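Local structure of alpha-fucosidase (Bifidobacterium bifidum, 2EAB) at residues T62-E70 and D145-Y156; L805-V814 and V825-K833. The protein is the catalytic part of a longer 1,2-alpha-L-fucosidase, a calcium-containing glycoside hydrolase that probably releases alpha-1,2-linked L-fucose from its substrates. All coordinates share one frame; numbering follows the deposited sequence.

Contact 1: residues T62-E70 and D145-Y156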
loop_
_atom_site.group_PDB
_atom_site.type_symbol
_atom_site.label_atom_id
_atom_site.label_comp_id
_atom_site.label_asym_id
_atom_site.label_seq_id
_atom_site.Cartn_x
_atom_site.Cartn_y
_atom_site.Cartn_z
ATOM N N THR A 62 17.595 -5.222 -5.986
ATOM C CA THR A 62 17.591 -4.023 -6.810
ATOM C C THR A 62 18.886 -4.019 -7.617
ATOM O O THR A 62 19.985 -3.957 -7.056
ATOM C CB THR A 62 17.410 -2.721 -5.988
ATOM O OG1 THR A 62 17.893 -2.908 -4.650
ATOM C CG2 THR A 62 15.934 -2.309 -5.941
ATOM N N VAL A 63 18.732 -4.126 -8.935
ATOM C CA VAL A 63 19.836 -4.392 -9.854
ATOM C C VAL A 63 20.466 -3.101 -10.351
ATOM O O VAL A 63 19.770 -2.206 -10.836
ATOM C CB VAL A 63 19.348 -5.215 -11.068
ATOM C CG1 VAL A 63 20.496 -5.517 -12.030
ATOM C CG2 VAL A 63 18.697 -6.499 -10.598
ATOM N N TRP A 64 21.791 -3.020 -10.240
ATOM C CA TRP A 64 22.526 -1.855 -10.723
ATOM C C TRP A 64 22.940 -1.996 -12.197
ATOM O O TRP A 64 22.906 -1.028 -12.949
ATOM C CB TRP A 64 23.752 -1.593 -9.840
ATOM C CG TRP A 64 23.436 -1.202 -8.413
ATOM C CD1 TRP A 64 22.852 -1.983 -7.449
ATOM C CD2 TRP A 64 23.713 0.058 -7.788
ATOM N NE1 TRP A 64 22.738 -1.283 -6.273
ATOM C CE2 TRP A 64 23.259 -0.029 -6.449
ATOM C CE3 TRP A 64 24.290 1.256 -8.229
ATOM C CZ2 TRP A 64 23.374 1.030 -5.549
ATOM C CZ3 TRP A 64 24.403 2.313 -7.330
ATOM C CH2 TRP A 64 23.943 2.191 -6.006
ATOM N N GLY A 65 23.320 -3.205 -12.597
ATOM C CA GLY A 65 23.745 -3.463 -13.973
ATOM C C GLY A 65 25.112 -2.892 -14.305
ATOM O O GLY A 65 25.361 -2.488 -15.445
ATOM N N GLU A 66 25.998 -2.848 -13.314
ATOM C CA GLU A 66 27.356 -2.355 -13.540
ATOM C C GLU A 66 28.148 -3.329 -14.397
ATOM O O GLU A 66 27.937 -4.534 -14.337
ATOM C CB GLU A 66 28.071 -2.080 -12.216
ATOM C CG GLU A 66 27.339 -1.089 -11.308
ATOM C CD GLU A 66 27.095 0.256 -11.968
ATOM O OE1 GLU A 66 28.013 0.762 -12.651
ATOM O OE2 GLU A 66 25.983 0.809 -11.807
ATOM N N VAL A 67 29.066 -2.791 -15.195
ATOM C CA VAL A 67 29.815 -3.604 -16.154
ATOM C C VAL A 67 30.745 -4.602 -15.455
ATOM O O VAL A 67 30.640 -5.810 -15.676
ATOM C CB VAL A 67 30.593 -2.724 -17.170
ATOM C CG1 VAL A 67 31.567 -3.564 -17.994
ATOM C CG2 VAL A 67 29.628 -1.990 -18.090
ATOM N N SER A 68 31.639 -4.099 -14.607
ATOM C CA SER A 68 32.642 -4.956 -13.980
ATOM C C SER A 68 32.243 -5.416 -12.577
ATOM O O SER A 68 32.130 -6.613 -12.330
ATOM C CB SER A 68 34.012 -4.276 -13.960
ATOM O OG SER A 68 35.006 -5.182 -13.516
ATOM N N ARG A 69 32.041 -4.476 -11.659
ATOM C CA ARG A 69 31.626 -4.851 -10.310
ATOM C C ARG A 69 30.114 -4.729 -10.204
ATOM O O ARG A 69 29.573 -3.723 -9.735
ATOM C CB ARG A 69 32.355 -4.040 -9.232
ATOM C CG ARG A 69 32.106 -4.558 -7.817
ATOM C CD ARG A 69 33.170 -4.081 -6.847
ATOM N NE ARG A 69 32.758 -4.221 -5.448
ATOM C CZ ARG A 69 32.909 -5.320 -4.712
ATOM N NH1 ARG A 69 33.457 -6.417 -5.224
ATOM N NH2 ARG A 69 32.503 -5.323 -3.448
ATOM N N GLU A 70 29.445 -5.770 -10.683
ATOM C CA GLU A 70 27.996 -5.833 -10.650
ATOM C C GLU A 70 27.499 -5.905 -9.209
ATOM O O GLU A 70 28.151 -6.492 -8.337
ATOM C CB GLU A 70 27.500 -7.017 -11.481
ATOM C CG GLU A 70 26.003 -7.322 -11.379
ATOM C CD GLU A 70 25.094 -6.250 -11.986
ATOM O OE1 GLU A 70 25.175 -5.073 -11.580
ATOM O OE2 GLU A 70 24.270 -6.605 -12.860
ATOM N N ASP A 145 31.874 -9.586 -9.180
ATOM C CA ASP A 145 33.016 -8.808 -9.656
ATOM C C ASP A 145 33.725 -9.533 -10.795
ATOM O O ASP A 145 34.374 -10.557 -10.587
ATOM C CB ASP A 145 33.984 -8.493 -8.502
ATOM C CG ASP A 145 35.064 -7.486 -8.888
ATOM O OD1 ASP A 145 35.160 -7.104 -10.074
ATOM O OD2 ASP A 145 35.832 -7.072 -7.993
ATOM N N TYR A 146 33.577 -8.983 -11.997
ATOM C CA TYR A 146 34.123 -9.570 -13.216
ATOM C C TYR A 146 35.596 -9.217 -13.421
ATOM O O TYR A 146 36.283 -9.845 -14.232
ATOM C CB TYR A 146 33.294 -9.125 -14.426
ATOM C CG TYR A 146 31.953 -9.827 -14.572
ATOM C CD1 TYR A 146 30.958 -9.702 -13.596
ATOM C CD2 TYR A 146 31.674 -10.604 -15.695
ATOM C CE1 TYR A 146 29.728 -10.343 -13.732
ATOM C CE2 TYR A 146 30.447 -11.246 -15.845
ATOM C CZ TYR A 146 29.476 -11.111 -14.860
ATOM O OH TYR A 146 28.263 -11.749 -15.014
ATOM N N GLY A 147 36.069 -8.206 -12.693
ATOM C CA GLY A 147 37.473 -7.796 -12.726
ATOM C C GLY A 147 37.986 -7.346 -14.082
ATOM O O GLY A 147 39.130 -7.641 -14.442
ATOM N N PHE A 148 37.144 -6.640 -14.837
ATOM C CA PHE A 148 37.560 -6.066 -16.116
ATOM C C PHE A 148 38.550 -4.929 -15.887
ATOM O O PHE A 148 38.407 -4.151 -14.943
ATOM C CB PHE A 148 36.359 -5.541 -16.917
ATOM C CG PHE A 148 35.379 -6.606 -17.345
ATOM C CD1 PHE A 148 35.808 -7.795 -17.931
ATOM C CD2 PHE A 148 34.011 -6.396 -17.191
ATOM C CE1 PHE A 148 34.891 -8.767 -18.334
ATOM C CE2 PHE A 148 33.088 -7.358 -17.592
ATOM C CZ PHE A 148 33.527 -8.546 -18.163
ATOM N N ASN A 149 39.552 -4.840 -16.758
ATOM C CA ASN A 149 40.546 -3.770 -16.686
ATOM C C ASN A 149 39.995 -2.448 -17.217
ATOM O O ASN A 149 40.332 -1.375 -16.710
ATOM C CB ASN A 149 41.814 -4.163 -17.450
ATOM C CG ASN A 149 42.422 -5.464 -16.951
ATOM O OD1 ASN A 149 42.760 -5.598 -15.772
ATOM N ND2 ASN A 149 42.571 -6.430 -17.851
ATOM N N ASP A 150 39.149 -2.541 -18.242
ATOM C CA ASP A 150 38.514 -1.378 -18.856
ATOM C C ASP A 150 37.001 -1.576 -18.905
ATOM O O ASP A 150 36.524 -2.640 -19.305
ATOM C CB ASP A 150 39.058 -1.151 -20.271
ATOM C CG ASP A 150 40.563 -0.940 -20.296
ATOM O OD1 ASP A 150 41.068 -0.096 -19.522
ATOM O OD2 ASP A 150 41.244 -1.615 -21.098
ATOM N N THR A 151 36.261 -0.544 -18.504
ATOM C CA THR A 151 34.799 -0.599 -18.407
ATOM C C THR A 151 34.110 -0.353 -19.756
ATOM O O THR A 151 32.880 -0.429 -19.858
ATOM C CB THR A 151 34.264 0.436 -17.382
ATOM O OG1 THR A 151 35.316 0.845 -16.499
ATOM C CG2 THR A 151 33.125 -0.150 -16.570
ATOM N N THR A 152 34.907 -0.066 -20.784
ATOM C CA THR A 152 34.390 0.293 -22.106
ATOM C C THR A 152 33.608 -0.853 -22.739
ATOM O O THR A 152 34.111 -1.971 -22.870
ATOM C CB THR A 152 35.520 0.755 -23.053
ATOM O OG1 THR A 152 36.303 1.763 -22.404
ATOM C CG2 THR A 152 34.946 1.329 -24.350
ATOM N N VAL A 153 32.366 -0.557 -23.114
ATOM C CA VAL A 153 31.479 -1.543 -23.725
ATOM C C VAL A 153 30.667 -0.946 -24.874
ATOM O O VAL A 153 30.602 0.273 -25.043
ATOM C CB VAL A 153 30.496 -2.175 -22.692
ATOM C CG1 VAL A 153 31.243 -3.017 -21.664
ATOM C CG2 VAL A 153 29.638 -1.107 -22.012
ATOM N N THR A 154 30.067 -1.829 -25.666
ATOM C CA THR A 154 29.058 -1.449 -26.650
ATOM C C THR A 154 27.846 -2.358 -26.475
ATOM O O THR A 154 27.904 -3.344 -25.731
ATOM C CB THR A 154 29.577 -1.566 -28.103
ATOM O OG1 THR A 154 30.026 -2.904 -28.345
ATOM C CG2 THR A 154 30.709 -0.577 -28.371
ATOM N N GLU A 155 26.755 -2.019 -27.159
ATOM C CA GLU A 155 25.518 -2.809 -27.142
ATOM C C GLU A 155 24.988 -3.049 -25.725
ATOM O O GLU A 155 24.412 -4.104 -25.431
ATOM C CB GLU A 155 25.704 -4.127 -27.905
ATOM C CG GLU A 155 25.990 -3.912 -29.390
ATOM C CD GLU A 155 26.470 -5.157 -30.114
ATOM O OE1 GLU A 155 26.176 -6.284 -29.665
ATOM O OE2 GLU A 155 27.145 -5.001 -31.152
ATOM N N TYR A 156 25.194 -2.061 -24.857
ATOM C CA TYR A 156 24.727 -2.150 -23.480
ATOM C C TYR A 156 23.233 -1.905 -23.372
ATOM O O TYR A 156 22.719 -0.929 -23.911
ATOM C CB TYR A 156 25.465 -1.171 -22.558
ATOM C CG TYR A 156 25.021 -1.323 -21.121
ATOM C CD1 TYR A 156 25.779 -2.050 -20.210
ATOM C CD2 TYR A 156 23.814 -0.774 -20.681
ATOM C CE1 TYR A 156 25.354 -2.212 -18.894
ATOM C CE2 TYR A 156 23.380 -0.936 -19.375
ATOM C CZ TYR A 156 24.151 -1.651 -18.489
ATOM O OH TYR A 156 23.696 -1.791 -17.195
HETATM O O HOH W 1 35.943 -4.809 -11.095
#
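The turn Gly65-Ser68, which joins strands 59-63 and 69-76 of the N-terminal beta domain, is held by Tyr146, Phe148 and Tyr156. Tyr146 and Phe148 lie on the connection between strand 140-145 of the same sheet and strand 156-161, and Tyr156 begins the latter, in a second antiparallel sheet.

Arg69 and Asp145 form an antiparallel non-hydrogen-bonded pair where the connection begins. Next to it, Tyr146 N gives an almost straight bond to Ser68 O (2.8 Å, 176° at the hydrogen). The Ser68 hydroxyl makes the next link. With its OG anti to the backbone N (chi1 -172°), Ser68 turns OG to the connection, where it accepts from Phe148 N at 2.9 Å. A water joins Ser68 OG to Asp145 OD1, and OD1 also closes an Asx turn by accepting from Gly147 N. Asp145 OD2 reaches Arg69 NH1 only in a long salt bridge of 3.7 Å, and the guanidinium also meets Tyr143 in a cation-pi contact.

Val67 fills the apolar middle. Val67 CG1 touches Val153 CG1 at 3.7 Å and also meets Phe148 CD2; the Val67 and Phe148 side chains cross at about a right angle. The methyl CG2 of Thr151 lies against Val67 CB. Phe148 in turn stacks on His173 of strand 166-173. At the far end, Tyr156 OH donates a short bond of 2.5 Å to Gly65 O, which lies in the plane of the ring at its edge.

Glu70 OE1 steadies the turn from within by accepting from Glu66 N, while its OE2 pairs with Arg180. Val67 O lies at the edge of the Phe148 ring, 3.5 Å from Phe148 CE2. The turn is therefore fixed by polar bonds at both ends, with apolar packing around Val67 between them, where the Val67 carbonyl oxygen is buried without a hydrogen bond.

Contact 2: residues L805-V814 and V825-K833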
loop_
_atom_site.group_PDB
_atom_site.type_symbol
_atom_site.label_atom_id
_atom_site.label_comp_id
_atom_site.label_asym_id
_atom_site.label_seq_id
_atom_site.Cartn_x
_atom_site.Cartn_y
_atom_site.Cartn_z
ATOM N N LEU A 805 -13.176 9.974 -16.811
ATOM C CA LEU A 805 -12.346 9.765 -17.983
ATOM C C LEU A 805 -11.779 11.099 -18.460
ATOM O O LEU A 805 -12.536 12.026 -18.752
ATOM C CB LEU A 805 -13.164 9.114 -19.095
ATOM C CG LEU A 805 -12.455 8.884 -20.431
ATOM C CD1 LEU A 805 -11.407 7.791 -20.311
ATOM C CD2 LEU A 805 -13.473 8.545 -21.502
ATOM N N PRO A 806 -10.441 11.209 -18.527
ATOM C CA PRO A 806 -9.846 12.458 -18.998
ATOM C C PRO A 806 -10.090 12.680 -20.483
ATOM O O PRO A 806 -10.063 11.727 -21.265
ATOM C CB PRO A 806 -8.343 12.244 -18.768
ATOM C CG PRO A 806 -8.234 11.073 -17.853
ATOM C CD PRO A 806 -9.412 10.221 -18.158
ATOM N N ASP A 807 -10.307 13.935 -20.866
ATOM C CA ASP A 807 -10.413 14.287 -22.282
ATOM C C ASP A 807 -9.127 13.936 -23.038
ATOM O O ASP A 807 -9.160 13.698 -24.248
ATOM C CB ASP A 807 -10.746 15.774 -22.459
ATOM C CG ASP A 807 -12.124 16.144 -21.925
ATOM O OD1 ASP A 807 -12.963 15.247 -21.692
ATOM O OD2 ASP A 807 -12.374 17.354 -21.738
ATOM N N ALA A 808 -8.004 13.889 -22.318
ATOM C CA ALA A 808 -6.708 13.512 -22.887
ATOM C C ALA A 808 -6.688 12.078 -23.428
ATOM O O ALA A 808 -5.874 11.749 -24.297
ATOM C CB ALA A 808 -5.602 13.701 -21.853
ATOM N N TRP A 809 -7.571 11.228 -22.905
ATOM C CA TRP A 809 -7.673 9.844 -23.354
ATOM C C TRP A 809 -8.981 9.661 -24.126
ATOM O O TRP A 809 -9.943 9.084 -23.617
ATOM C CB TRP A 809 -7.606 8.870 -22.170
ATOM C CG TRP A 809 -6.381 8.984 -21.289
ATOM C CD1 TRP A 809 -5.191 9.602 -21.582
ATOM C CD2 TRP A 809 -6.223 8.413 -19.988
ATOM N NE1 TRP A 809 -4.313 9.469 -20.527
ATOM C CE2 TRP A 809 -4.923 8.742 -19.537
ATOM C CE3 TRP A 809 -7.056 7.654 -19.158
ATOM C CZ2 TRP A 809 -4.441 8.340 -18.286
ATOM C CZ3 TRP A 809 -6.578 7.259 -17.915
ATOM C CH2 TRP A 809 -5.281 7.602 -17.493
ATOM N N ALA A 810 -9.006 10.160 -25.362
ATOM C CA ALA A 810 -10.224 10.176 -26.176
ATOM C C ALA A 810 -10.729 8.776 -26.516
ATOM O O ALA A 810 -11.935 8.539 -26.600
ATOM C CB ALA A 810 -9.998 10.983 -27.451
ATOM N N GLY A 811 -9.793 7.857 -26.711
ATOM C CA GLY A 811 -10.112 6.474 -27.028
ATOM C C GLY A 811 -9.171 5.534 -26.309
ATOM O O GLY A 811 -8.050 5.899 -25.959
ATOM N N GLY A 812 -9.631 4.312 -26.084
ATOM C CA GLY A 812 -8.808 3.326 -25.414
ATOM C C GLY A 812 -9.601 2.121 -24.983
ATOM O O GLY A 812 -10.796 2.001 -25.277
ATOM N N SER A 813 -8.922 1.216 -24.294
ATOM C CA SER A 813 -9.566 0.060 -23.708
ATOM C C SER A 813 -8.807 -0.374 -22.471
ATOM O O SER A 813 -7.611 -0.098 -22.319
ATOM C CB SER A 813 -9.671 -1.093 -24.714
ATOM O OG SER A 813 -8.395 -1.566 -25.078
ATOM N N VAL A 814 -9.530 -1.036 -21.577
ATOM C CA VAL A 814 -8.955 -1.657 -20.396
ATOM C C VAL A 814 -9.702 -2.967 -20.168
ATOM O O VAL A 814 -10.894 -3.072 -20.484
ATOM C CB VAL A 814 -9.029 -0.712 -19.160
ATOM C CG1 VAL A 814 -10.476 -0.453 -18.731
ATOM C CG2 VAL A 814 -8.197 -1.251 -17.992
ATOM N N VAL A 825 -14.237 -6.332 -15.046
ATOM C CA VAL A 825 -14.716 -5.276 -15.922
ATOM C C VAL A 825 -13.704 -4.962 -17.013
ATOM O O VAL A 825 -12.526 -4.710 -16.734
ATOM C CB VAL A 825 -15.002 -3.975 -15.130
ATOM C CG1 VAL A 825 -15.481 -2.869 -16.059
ATOM C CG2 VAL A 825 -16.020 -4.216 -14.018
ATOM N N GLY A 826 -14.179 -4.983 -18.253
ATOM C CA GLY A 826 -13.435 -4.454 -19.386
ATOM C C GLY A 826 -14.293 -3.399 -20.050
ATOM O O GLY A 826 -15.521 -3.520 -20.070
ATOM N N THR A 827 -13.664 -2.349 -20.563
ATOM C CA THR A 827 -14.389 -1.320 -21.298
ATOM C C THR A 827 -13.538 -0.770 -22.430
ATOM O O THR A 827 -12.318 -0.630 -22.301
ATOM C CB THR A 827 -14.929 -0.178 -20.381
ATOM O OG1 THR A 827 -15.806 0.680 -21.125
ATOM C CG2 THR A 827 -13.814 0.659 -19.788
ATOM N N THR A 828 -14.206 -0.488 -23.544
ATOM C CA THR A 828 -13.593 0.148 -24.696
ATOM C C THR A 828 -14.348 1.442 -24.937
ATOM O O THR A 828 -15.572 1.487 -24.797
ATOM C CB THR A 828 -13.677 -0.760 -25.938
ATOM O OG1 THR A 828 -13.022 -2.001 -25.652
ATOM C CG2 THR A 828 -13.015 -0.110 -27.154
ATOM N N TRP A 829 -13.617 2.499 -25.271
ATOM C CA TRP A 829 -14.236 3.780 -25.544
ATOM C C TRP A 829 -13.610 4.454 -26.752
ATOM O O TRP A 829 -12.470 4.170 -27.118
ATOM C CB TRP A 829 -14.210 4.692 -24.308
ATOM C CG TRP A 829 -12.843 5.138 -23.862
ATOM C CD1 TRP A 829 -12.231 6.317 -24.170
ATOM C CD2 TRP A 829 -11.933 4.425 -23.009
ATOM N NE1 TRP A 829 -10.994 6.386 -23.570
ATOM C CE2 TRP A 829 -10.786 5.236 -22.853
ATOM C CE3 TRP A 829 -11.974 3.179 -22.366
ATOM C CZ2 TRP A 829 -9.688 4.844 -22.081
ATOM C CZ3 TRP A 829 -10.880 2.790 -21.595
ATOM C CH2 TRP A 829 -9.754 3.622 -21.463
ATOM N N LYS A 830 -14.391 5.335 -27.367
ATOM C CA LYS A 830 -13.976 6.076 -28.548
ATOM C C LYS A 830 -14.682 7.419 -28.515
ATOM O O LYS A 830 -15.844 7.495 -28.113
ATOM C CB LYS A 830 -14.359 5.308 -29.815
ATOM C CG LYS A 830 -13.650 5.776 -31.070
ATOM C CD LYS A 830 -13.918 4.833 -32.236
ATOM C CE LYS A 830 -13.139 5.249 -33.477
ATOM N NZ LYS A 830 -11.664 5.106 -33.297
ATOM N N ASN A 831 -13.977 8.475 -28.922
ATOM C CA ASN A 831 -14.520 9.840 -28.885
ATOM C C ASN A 831 -15.150 10.168 -27.528
ATOM O O ASN A 831 -16.217 10.785 -27.448
ATOM C CB ASN A 831 -15.522 10.066 -30.029
ATOM C CG ASN A 831 -14.929 9.765 -31.395
ATOM O OD1 ASN A 831 -15.449 8.931 -32.139
ATOM N ND2 ASN A 831 -13.835 10.438 -31.726
ATOM N N GLY A 832 -14.481 9.725 -26.464
ATOM C CA GLY A 832 -14.893 10.022 -25.096
ATOM C C GLY A 832 -16.101 9.270 -24.557
ATOM O O GLY A 832 -16.599 9.598 -23.479
ATOM N N LYS A 833 -16.581 8.266 -25.292
ATOM C CA LYS A 833 -17.778 7.520 -24.883
ATOM C C LYS A 833 -17.568 6.020 -25.001
ATOM O O LYS A 833 -16.951 5.551 -25.958
ATOM C CB LYS A 833 -18.991 7.908 -25.735
ATOM C CG LYS A 833 -19.340 9.390 -25.756
ATOM C CD LYS A 833 -20.364 9.694 -26.849
ATOM C CE LYS A 833 -19.743 9.684 -28.249
ATOM N NZ LYS A 833 -18.871 10.871 -28.510
#
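Trp829 lies flat between Gly812 and Leu805, and this sandwich is the tight part of the contact. Its CG takes the position between backbone N and carbonyl carbon (chi1 66°), which lays the indole across the neighbouring strand. Gly812 CA sits over one face, 3.8 Å from the centre of the Trp829 six-membered ring. A side chain on Gly812 would run into Trp829 CZ2. Leu805 covers the opposite face, with CD2 4.0 Å from the centre of the Trp829 five-membered ring and CD1 close to CE2. At the ring edge, Trp829 NE1 donates to Trp809 O at 2.9 Å. The oxygen lies near the indole plane, but the donor stands 43° out of the carbonyl plane. An alanine in place of Trp829 is likely to leave Trp809 O without this donor and open a gap between Leu805 and Gly812. Leu780 of helix 767-780 and Leu802 also touch the indole.

Strands 812-814 and 825-830 run antiparallel. Gly812 pairs with Trp829 and Val814 with Thr827, each through two backbone bonds. Val814 CG1 meets Thr827 CG2 at 3.7 Å on the same face as the indole.

The other face and the turn end are looser. There Ser813 CB comes no nearer to Thr828 OG1 than 3.6 Å. Ala810, Lys830 and Asn831 are exposed, and Lys830 and Asn831 point away from the partner segment. One hydrogen bond crosses between the segments at the turn: Gly832 N meets a lone pair of Ala810 O at 2.8 Å, in the carbonyl plane. It ties the type I' turn Lys830-Lys833 to the chain before strand 812-819. A tryptophan laid over a glycine of the facing strand is a known cross-strand pair of antiparallel sheets, here in a beta hairpin of the C-terminal domain.

Contact 1 lies in the N-terminal beta domain and contact 2 in the C-terminal one. They share no strand or sheet, and their nearest atoms are about 26 Å apart. Both are partly buried, and both lie away from the calcium sites. The segments of contact 1 are distant in sequence, and mostly turn and connection meet. Backbone and hydroxyl hydrogen bonds and a bridging water flank the packing of Val67, and the salt bridge is long. Contact 2 joins neighbouring strands of one hairpin. Regular backbone pairing dominates there, and the Trp829 indole is the main part of the apolar packing, with Leu805 and Val814 beside it. Each has a solvent-facing part: Arg69 and Thr151 in contact 1, Ala810 and Asn831 in contact 2.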